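Long-range contacts in titin heart isoform N2-B (Homo sapiens, PDB 2BK8), which forms part of the giant muscle filament protein titin, here through its immunoglobulin-like M1 domain, which belongs to the M-band region of the sarcomere: residues His18-Val22 / Tyr87-Phe91; Ser46-Glu50 / Tyr61-Thr66. All coordinates share one frame; numbering follows the deposited sequence.

Interaction 1. Residues His18-Val22 / Tyr87-Phe91; sequences HVKYV and YAELF
The hydroxyl of Tyr-21 donates to the backbone carbonyl of Glu-89, with OH and O 2.9 Å apart. The bond comes in steeply: the C=O...donor angle is 103°, and the hydroxyl stands 46° out of the carbonyl plane. The carbonyl meets the tyrosine near the plane of the ring, at its edge. There too the OH presses closely on Leu-90, 3.1 Å from CB, and the Tyr-21 and Leu-90 side chains cross at about a right angle. With CG anti to its carbonyl carbon (chi1 -65°), Tyr-21 carries its ring from strand 19-26 across to strand 83-92. Along one side of the ring, CE1 lies 4.0 Å from Ala-88 CB, with CD1 close behind, an oblique methyl contact. Tyr-73 meets the Tyr-21 ring with the two planes nearly parallel, and Ile-8 and Ala-11 also touch it. A phenylalanine in place of Tyr-21 lacks the hydroxyl and would probably leave the Glu-89 carbonyl without this donor from the facing sheet. Val-19, two residues earlier, meets Leu-90 branch to branch, its CG2 3.7 Å from CD1. Leu-90 sends CG anti to its backbone N, which takes CD1 to that methyl, while Ile-65 and Tyr-73 pack against the same side chain. The CB of Glu-89 points away from strand 19-26; its carboxylate is hydrogen-bonded to Thr-72 and salt-bridged to Arg-96. The two strands run antiparallel, but their axes stay 9.3 Å apart, too far for backbone pairing, so side chains make the contact. This is the buried core of the immunoglobulin beta sandwich, where strands B and G of an I-set domain face each other from opposite sheets.

Interaction 2. Residues Ser46-Glu50 / Tyr61-Thr66; sequences SEKYE and YVKDIT
Glu-47 meets Lys-63 through its carbonyl, O lying 4.3 Å from CB, in a turn shaped by Ser-46, whose OG accepts from the backbone N of Lys-48 and of Tyr-49 (an ST turn and ST motif). A water near Glu-47 O and Asp-64 OD2 gives a doubtful bridge: one link is weak, the other improbably short. Lys-48 is held at both ends. Its O accepts from Lys-63 N at 3.0 Å, and its NZ donates to Lys-63 O at 2.9 Å, nearly along the C=O axis, and weakly to Asp-64 O. The same ammonium forms a salt bridge with Asp-69, its strongest polar partner. CG, anti to the backbone N (chi1 179°), lies 3.6 Å above the centre of the Tyr-49 ring; the bend at chi2 (75°) then leads the chain past Val-62, CE 4.0 Å from CG1. The two segments meet at the open end of the D-E hairpin of the immunoglobulin fold, away from its turn; strand 49-54 is an edge strand and strand 57-62 its antiparallel neighbour. Tyr-49 and Val-62 form a non-hydrogen-bonded pair; their side chains lie side by side pointing the same way, CE1 4.0 Å from CG1, while Leu-43 also touches the ring. Glu-50 and Tyr-61 are the hydrogen-bonded pair, with N to O and O to N both 2.9 Å, and on the other face of the sheet their CB atoms touch. From there the Glu-50 side chain runs out extended to a long and doubtful salt bridge, OE1 3.9 Å from NZ in one of two Lys-63 conformers.

Strands 19-26 and 57-62 are neighbours in one sheet, which joins interaction 1 directly to interaction 2; their centres lie 11 Å apart. Val-19 O and Val-62 N, 3.0 Å apart, make a probable backbone hydrogen bond, and His-18 CB packs 3.2 Å from Val-62 O. A second junction crosses the sandwich: Leu-90 CD1 touches Ile-65 CD1 at 3.8 Å, linking strand 83-92 to the segment that follows the hairpin. Interaction 1 spans the two sheets in the buried core, whereas interaction 2 pairs strands within a single sheet at the surface, between residues that fall inside the sequence span 18-91.

Interaction 1. Residues His18-Val22 / Tyr87-Phe91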
ATOM      1  N   HIS A  18      -3.296   8.965 -11.166  1.00 34.94           N
ATOM      2  CA  HIS A  18      -3.327   8.136  -9.962  1.00 35.57           C
ATOM      3  C   HIS A  18      -2.811   6.696 -10.212  1.00 35.79           C
ATOM      4  O   HIS A  18      -2.684   6.276 -11.377  1.00 35.17           O
ATOM      5  CB  HIS A  18      -4.757   8.138  -9.366  1.00 37.14           C
ATOM      6  CG  HIS A  18      -5.759   7.329 -10.150  1.00 39.54           C
ATOM      7  ND1 HIS A  18      -6.543   7.872 -11.137  1.00 38.68           N
ATOM      8  CD2 HIS A  18      -6.119   6.024 -10.071  1.00 37.62           C
ATOM      9  CE1 HIS A  18      -7.335   6.945 -11.649  1.00 38.43           C
ATOM     10  NE2 HIS A  18      -7.108   5.814 -11.007  1.00 36.60           N
ATOM     11  N   VAL A  19      -2.504   5.946  -9.141  1.00 35.35           N
ATOM     12  CA  VAL A  19      -2.259   4.493  -9.230  1.00 39.15           C
ATOM     13  C   VAL A  19      -2.953   3.828  -8.037  1.00 36.73           C
ATOM     14  O   VAL A  19      -3.333   4.525  -7.087  1.00 37.90           O
ATOM     15  CB  VAL A  19      -0.744   4.091  -9.244  1.00 40.91           C
ATOM     16  CG1 VAL A  19       0.006   4.783 -10.398  1.00 45.02           C
ATOM     17  CG2 VAL A  19      -0.079   4.343  -7.881  1.00 40.49           C
ATOM     18  N   LYS A  20      -3.107   2.498  -8.063  1.00 38.77           N
ATOM     19  CA  LYS A  20      -3.663   1.747  -6.932  1.00 37.78           C
ATOM     20  C   LYS A  20      -2.772   0.578  -6.583  1.00 36.59           C
ATOM     21  O   LYS A  20      -2.083   0.033  -7.466  1.00 35.33           O
ATOM     22  CB  LYS A  20      -5.065   1.208  -7.293  0.50 37.85           C
ATOM     23  CG  LYS A  20      -5.106   0.372  -8.589  0.50 38.04           C
ATOM     24  CD  LYS A  20      -6.390  -0.466  -8.752  0.50 40.46           C
ATOM     25  CE  LYS A  20      -6.161  -1.741  -9.594  0.50 37.75           C
ATOM     26  NZ  LYS A  20      -5.227  -1.548 -10.752  0.50 35.58           N
ATOM     27  N   TYR A  21      -2.812   0.190  -5.309  1.00 36.69           N
ATOM     28  CA  TYR A  21      -2.181  -1.027  -4.823  1.00 35.30           C
ATOM     29  C   TYR A  21      -3.224  -1.880  -4.067  1.00 36.68           C
ATOM     30  O   TYR A  21      -3.959  -1.379  -3.216  1.00 36.42           O
ATOM     31  CB  TYR A  21      -0.967  -0.728  -3.914  1.00 36.61           C
ATOM     32  CG  TYR A  21       0.135  -0.049  -4.684  1.00 34.39           C
ATOM     33  CD1 TYR A  21       0.994  -0.784  -5.529  1.00 34.05           C
ATOM     34  CD2 TYR A  21       0.284   1.347  -4.641  1.00 37.10           C
ATOM     35  CE1 TYR A  21       1.998  -0.131  -6.278  1.00 35.74           C
ATOM     36  CE2 TYR A  21       1.271   1.965  -5.351  1.00 37.24           C
ATOM     37  CZ  TYR A  21       2.109   1.231  -6.186  1.00 38.50           C
ATOM     38  OH  TYR A  21       3.064   1.914  -6.918  1.00 36.76           O
ATOM     39  N   VAL A  22      -3.249  -3.168  -4.362  1.00 37.34           N
ATOM     40  CA  VAL A  22      -4.223  -4.076  -3.758  1.00 35.60           C
ATOM     41  C   VAL A  22      -3.485  -5.222  -3.084  1.00 35.31           C
ATOM     42  O   VAL A  22      -2.690  -5.957  -3.729  1.00 36.38           O
ATOM     43  CB  VAL A  22      -5.213  -4.656  -4.821  1.00 34.23           C
ATOM     44  CG1 VAL A  22      -6.115  -5.750  -4.181  1.00 36.55           C
ATOM     45  CG2 VAL A  22      -6.036  -3.559  -5.476  1.00 36.95           C
ATOM     46  N   TYR A  87       5.361  -5.551  -0.270  1.00 32.26           N
ATOM     47  CA  TYR A  87       6.009  -4.344  -0.832  1.00 35.76           C
ATOM     48  C   TYR A  87       5.781  -4.232  -2.348  1.00 35.63           C
ATOM     49  O   TYR A  87       5.636  -5.251  -3.022  1.00 37.65           O
ATOM     50  CB  TYR A  87       7.518  -4.407  -0.534  1.00 34.66           C
ATOM     51  CG  TYR A  87       7.881  -4.401   0.938  1.00 35.65           C
ATOM     52  CD1 TYR A  87       8.167  -3.221   1.601  1.00 37.26           C
ATOM     53  CD2 TYR A  87       7.963  -5.596   1.665  1.00 34.51           C
ATOM     54  CE1 TYR A  87       8.511  -3.210   2.959  1.00 36.60           C
ATOM     55  CE2 TYR A  87       8.316  -5.597   3.033  1.00 37.24           C
ATOM     56  CZ  TYR A  87       8.583  -4.389   3.666  1.00 36.32           C
ATOM     57  OH  TYR A  87       8.937  -4.326   4.998  1.00 38.75           O
ATOM     58  N   ALA A  88       5.750  -2.997  -2.887  1.00 36.89           N
ATOM     59  CA  ALA A  88       5.762  -2.800  -4.344  1.00 36.44           C
ATOM     60  C   ALA A  88       6.281  -1.400  -4.697  1.00 37.32           C
ATOM     61  O   ALA A  88       6.343  -0.538  -3.824  1.00 35.95           O
ATOM     62  CB  ALA A  88       4.352  -3.033  -4.921  1.00 39.81           C
ATOM     63  N   GLU A  89       6.663  -1.199  -5.964  1.00 35.76           N
ATOM     64  CA  GLU A  89       7.283   0.039  -6.419  1.00 35.39           C
ATOM     65  C   GLU A  89       6.271   0.901  -7.173  1.00 33.84           C
ATOM     66  O   GLU A  89       5.307   0.366  -7.783  1.00 34.65           O
ATOM     67  CB  GLU A  89       8.445  -0.290  -7.358  1.00 35.30           C
ATOM     68  CG  GLU A  89       9.501  -1.184  -6.702  1.00 35.74           C
ATOM     69  CD  GLU A  89      10.234  -0.430  -5.609  1.00 39.61           C
ATOM     70  OE1 GLU A  89      10.916   0.565  -5.913  1.00 39.23           O
ATOM     71  OE2 GLU A  89      10.101  -0.810  -4.432  1.00 40.49           O
ATOM     72  N   LEU A  90       6.519   2.211  -7.182  1.00 34.24           N
ATOM     73  CA  LEU A  90       5.833   3.167  -8.056  1.00 35.34           C
ATOM     74  C   LEU A  90       6.948   3.813  -8.886  1.00 32.52           C
ATOM     75  O   LEU A  90       7.919   4.344  -8.313  1.00 34.95           O
ATOM     76  CB  LEU A  90       5.092   4.246  -7.234  1.00 38.15           C
ATOM     77  CG  LEU A  90       4.069   5.141  -7.945  1.00 37.33           C
ATOM     78  CD1 LEU A  90       3.154   5.857  -6.914  1.00 39.01           C
ATOM     79  CD2 LEU A  90       4.743   6.139  -8.852  1.00 41.94           C
ATOM     80  N   PHE A  91       6.862   3.688 -10.208  1.00 31.94           N
ATOM     81  CA  PHE A  91       7.815   4.322 -11.141  1.00 33.73           C
ATOM     82  C   PHE A  91       7.156   5.538 -11.822  1.00 35.29           C
ATOM     83  O   PHE A  91       6.097   5.400 -12.421  1.00 34.73           O
ATOM     84  CB  PHE A  91       8.296   3.338 -12.226  1.00 34.81           C
ATOM     85  CG  PHE A  91       8.605   1.939 -11.717  1.00 35.66           C
ATOM     86  CD1 PHE A  91       9.772   1.675 -10.987  1.00 34.65           C
ATOM     87  CD2 PHE A  91       7.752   0.884 -12.020  1.00 34.55           C
ATOM     88  CE1 PHE A  91      10.042   0.377 -10.523  1.00 36.51           C
ATOM     89  CE2 PHE A  91       8.019  -0.417 -11.565  1.00 36.48           C
ATOM     90  CZ  PHE A  91       9.167  -0.667 -10.827  1.00 36.44           C
TER

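Interaction 2. Residues Ser46-Glu50 / Tyr61-Thr66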
ATOM      1  N   SER A  46      -6.401  11.413   3.406  1.00 38.54           N
ATOM      2  CA  SER A  46      -6.107  12.829   3.213  1.00 41.12           C
ATOM      3  C   SER A  46      -6.501  13.232   1.788  1.00 40.78           C
ATOM      4  O   SER A  46      -7.059  12.422   1.045  1.00 43.54           O
ATOM      5  CB  SER A  46      -4.608  13.051   3.405  1.00 41.06           C
ATOM      6  OG  SER A  46      -3.867  12.276   2.475  1.00 40.60           O
ATOM      7  N   GLU A  47      -6.185  14.463   1.398  1.00 41.40           N
ATOM      8  CA  GLU A  47      -6.368  14.892   0.014  1.00 42.76           C
ATOM      9  C   GLU A  47      -5.499  14.054  -0.938  1.00 41.06           C
ATOM     10  O   GLU A  47      -5.817  13.914  -2.113  1.00 42.13           O
ATOM     11  CB  GLU A  47      -6.051  16.381  -0.127  1.00 42.15           C
ATOM     12  CG  GLU A  47      -7.077  17.306   0.536  1.00 46.22           C
ATOM     13  CD  GLU A  47      -6.734  18.785   0.417  1.00 46.73           C
ATOM     14  OE1 GLU A  47      -5.865  19.153  -0.417  1.00 50.36           O
ATOM     15  OE2 GLU A  47      -7.345  19.589   1.160  1.00 50.07           O
ATOM     16  N   LYS A  48      -4.435  13.455  -0.407  1.00 38.90           N
ATOM     17  CA  LYS A  48      -3.465  12.716  -1.225  1.00 36.61           C
ATOM     18  C   LYS A  48      -3.706  11.198  -1.358  1.00 34.71           C
ATOM     19  O   LYS A  48      -3.444  10.642  -2.439  1.00 36.16           O
ATOM     20  CB  LYS A  48      -2.049  12.981  -0.694  1.00 35.50           C
ATOM     21  CG  LYS A  48      -0.910  12.276  -1.417  1.00 33.84           C
ATOM     22  CD  LYS A  48      -0.596  12.917  -2.765  1.00 35.26           C
ATOM     23  CE  LYS A  48       0.575  12.236  -3.480  1.00 34.32           C
ATOM     24  NZ  LYS A  48       0.905  12.983  -4.763  1.00 34.90           N
ATOM     25  N   TYR A  49      -4.120  10.525  -0.266  1.00 35.46           N
ATOM     26  CA  TYR A  49      -4.277   9.046  -0.222  1.00 35.64           C
ATOM     27  C   TYR A  49      -5.702   8.585   0.128  1.00 37.27           C
ATOM     28  O   TYR A  49      -6.307   9.117   1.066  1.00 39.04           O
ATOM     29  CB  TYR A  49      -3.298   8.393   0.791  1.00 35.17           C
ATOM     30  CG  TYR A  49      -1.858   8.776   0.587  1.00 33.01           C
ATOM     31  CD1 TYR A  49      -1.140   8.308  -0.510  1.00 34.38           C
ATOM     32  CD2 TYR A  49      -1.204   9.608   1.502  1.00 35.33           C
ATOM     33  CE1 TYR A  49       0.208   8.666  -0.699  1.00 32.56           C
ATOM     34  CE2 TYR A  49       0.140   9.973   1.315  1.00 33.81           C
ATOM     35  CZ  TYR A  49       0.823   9.513   0.214  1.00 32.03           C
ATOM     36  OH  TYR A  49       2.151   9.843   0.028  1.00 33.14           O
ATOM     37  N   GLU A  50      -6.214   7.583  -0.603  1.00 35.36           N
ATOM     38  CA  GLU A  50      -7.546   7.023  -0.340  1.00 35.08           C
ATOM     39  C   GLU A  50      -7.287   5.573   0.083  1.00 34.35           C
ATOM     40  O   GLU A  50      -6.836   4.767  -0.731  1.00 35.61           O
ATOM     41  CB  GLU A  50      -8.474   7.096  -1.580  1.00 36.15           C
ATOM     42  CG  GLU A  50      -9.928   6.734  -1.327  1.00 38.74           C
ATOM     43  CD  GLU A  50     -10.766   6.492  -2.617  1.00 40.89           C
ATOM     44  OE1 GLU A  50     -10.437   7.028  -3.690  1.00 40.62           O
ATOM     45  OE2 GLU A  50     -11.770   5.742  -2.546  1.00 51.12           O
ATOM     46  N   TYR A  61      -5.022   3.957  -2.781  1.00 34.24           N
ATOM     47  CA  TYR A  61      -5.054   4.776  -3.993  1.00 37.77           C
ATOM     48  C   TYR A  61      -4.239   6.047  -3.787  1.00 37.11           C
ATOM     49  O   TYR A  61      -4.508   6.819  -2.862  1.00 37.47           O
ATOM     50  CB  TYR A  61      -6.483   5.135  -4.362  1.00 39.48           C
ATOM     51  CG  TYR A  61      -7.128   4.182  -5.331  1.00 45.20           C
ATOM     52  CD1 TYR A  61      -7.567   2.942  -4.902  1.00 46.64           C
ATOM     53  CD2 TYR A  61      -7.298   4.516  -6.668  1.00 43.39           C
ATOM     54  CE1 TYR A  61      -8.169   2.054  -5.774  1.00 48.92           C
ATOM     55  CE2 TYR A  61      -7.896   3.627  -7.564  1.00 47.86           C
ATOM     56  CZ  TYR A  61      -8.320   2.390  -7.104  1.00 46.81           C
ATOM     57  OH  TYR A  61      -8.953   1.481  -7.940  1.00 47.47           O
ATOM     58  N   VAL A  62      -3.248   6.251  -4.659  1.00 37.38           N
ATOM     59  CA  VAL A  62      -2.404   7.478  -4.627  1.00 37.43           C
ATOM     60  C   VAL A  62      -2.805   8.477  -5.704  1.00 37.92           C
ATOM     61  O   VAL A  62      -2.785   8.121  -6.879  1.00 38.52           O
ATOM     62  CB  VAL A  62      -0.904   7.147  -4.857  1.00 36.82           C
ATOM     63  CG1 VAL A  62      -0.057   8.442  -4.720  1.00 38.70           C
ATOM     64  CG2 VAL A  62      -0.409   6.040  -3.892  1.00 37.60           C
ATOM     65  N   LYS A  63      -3.153   9.717  -5.302  1.00 36.20           N
ATOM     66  CA  LYS A  63      -3.683  10.790  -6.171  1.00 35.66           C
ATOM     67  C   LYS A  63      -2.661  11.869  -6.558  1.00 33.99           C
ATOM     68  O   LYS A  63      -1.637  12.011  -5.897  1.00 33.74           O
ATOM     69  CB  LYS A  63      -4.866  11.484  -5.482  0.50 36.74           C
ATOM     70  CG  LYS A  63      -6.157  10.681  -5.463  0.50 35.13           C
ATOM     71  CD  LYS A  63      -5.927   9.248  -4.993  0.50 31.99           C
ATOM     72  CE  LYS A  63      -6.654   8.308  -5.911  0.50 30.46           C
ATOM     73  NZ  LYS A  63      -6.858   6.994  -5.261  0.50 32.93           N
ATOM     74  N   ASP A  64      -2.997  12.669  -7.580  1.00 32.18           N
ATOM     75  CA  ASP A  64      -2.194  13.821  -8.022  1.00 34.82           C
ATOM     76  C   ASP A  64      -0.706  13.492  -8.087  1.00 30.66           C
ATOM     77  O   ASP A  64       0.106  14.091  -7.397  1.00 31.44           O
ATOM     78  CB  ASP A  64      -2.421  15.045  -7.108  1.00 34.23           C
ATOM     79  CG  ASP A  64      -3.839  15.547  -7.134  1.00 39.86           C
ATOM     80  OD1 ASP A  64      -4.260  16.079  -8.183  1.00 41.35           O
ATOM     81  OD2 ASP A  64      -4.526  15.454  -6.089  1.00 44.58           O
ATOM     82  N   ILE A  65      -0.341  12.505  -8.895  1.00 32.86           N
ATOM     83  CA  ILE A  65       1.046  11.989  -8.889  1.00 33.59           C
ATOM     84  C   ILE A  65       2.091  13.066  -9.233  1.00 31.50           C
ATOM     85  O   ILE A  65       1.851  13.961 -10.101  1.00 30.78           O
ATOM     86  CB  ILE A  65       1.175  10.703  -9.800  1.00 32.06           C
ATOM     87  CG1 ILE A  65       0.464   9.498  -9.135  1.00 32.86           C
ATOM     88  CG2 ILE A  65       2.661  10.464 -10.242  1.00 31.14           C
ATOM     89  CD1 ILE A  65       1.179   8.899  -7.963  1.00 37.51           C
ATOM     90  N   THR A  66       3.219  13.058  -8.512  1.00 30.91           N
ATOM     91  CA  THR A  66       4.391  13.903  -8.874  1.00 33.35           C
ATOM     92  C   THR A  66       5.650  13.022  -8.884  1.00 32.11           C
ATOM     93  O   THR A  66       5.617  11.865  -8.446  1.00 33.03           O
ATOM     94  CB  THR A  66       4.665  15.109  -7.883  1.00 33.72           C
ATOM     95  OG1 THR A  66       5.173  14.602  -6.624  1.00 34.25           O
ATOM     96  CG2 THR A  66       3.413  15.958  -7.657  1.00 34.18           C
TER
HETATM   97  O   HOH W   1      -3.604  15.436  -3.716  1.00 57.65           O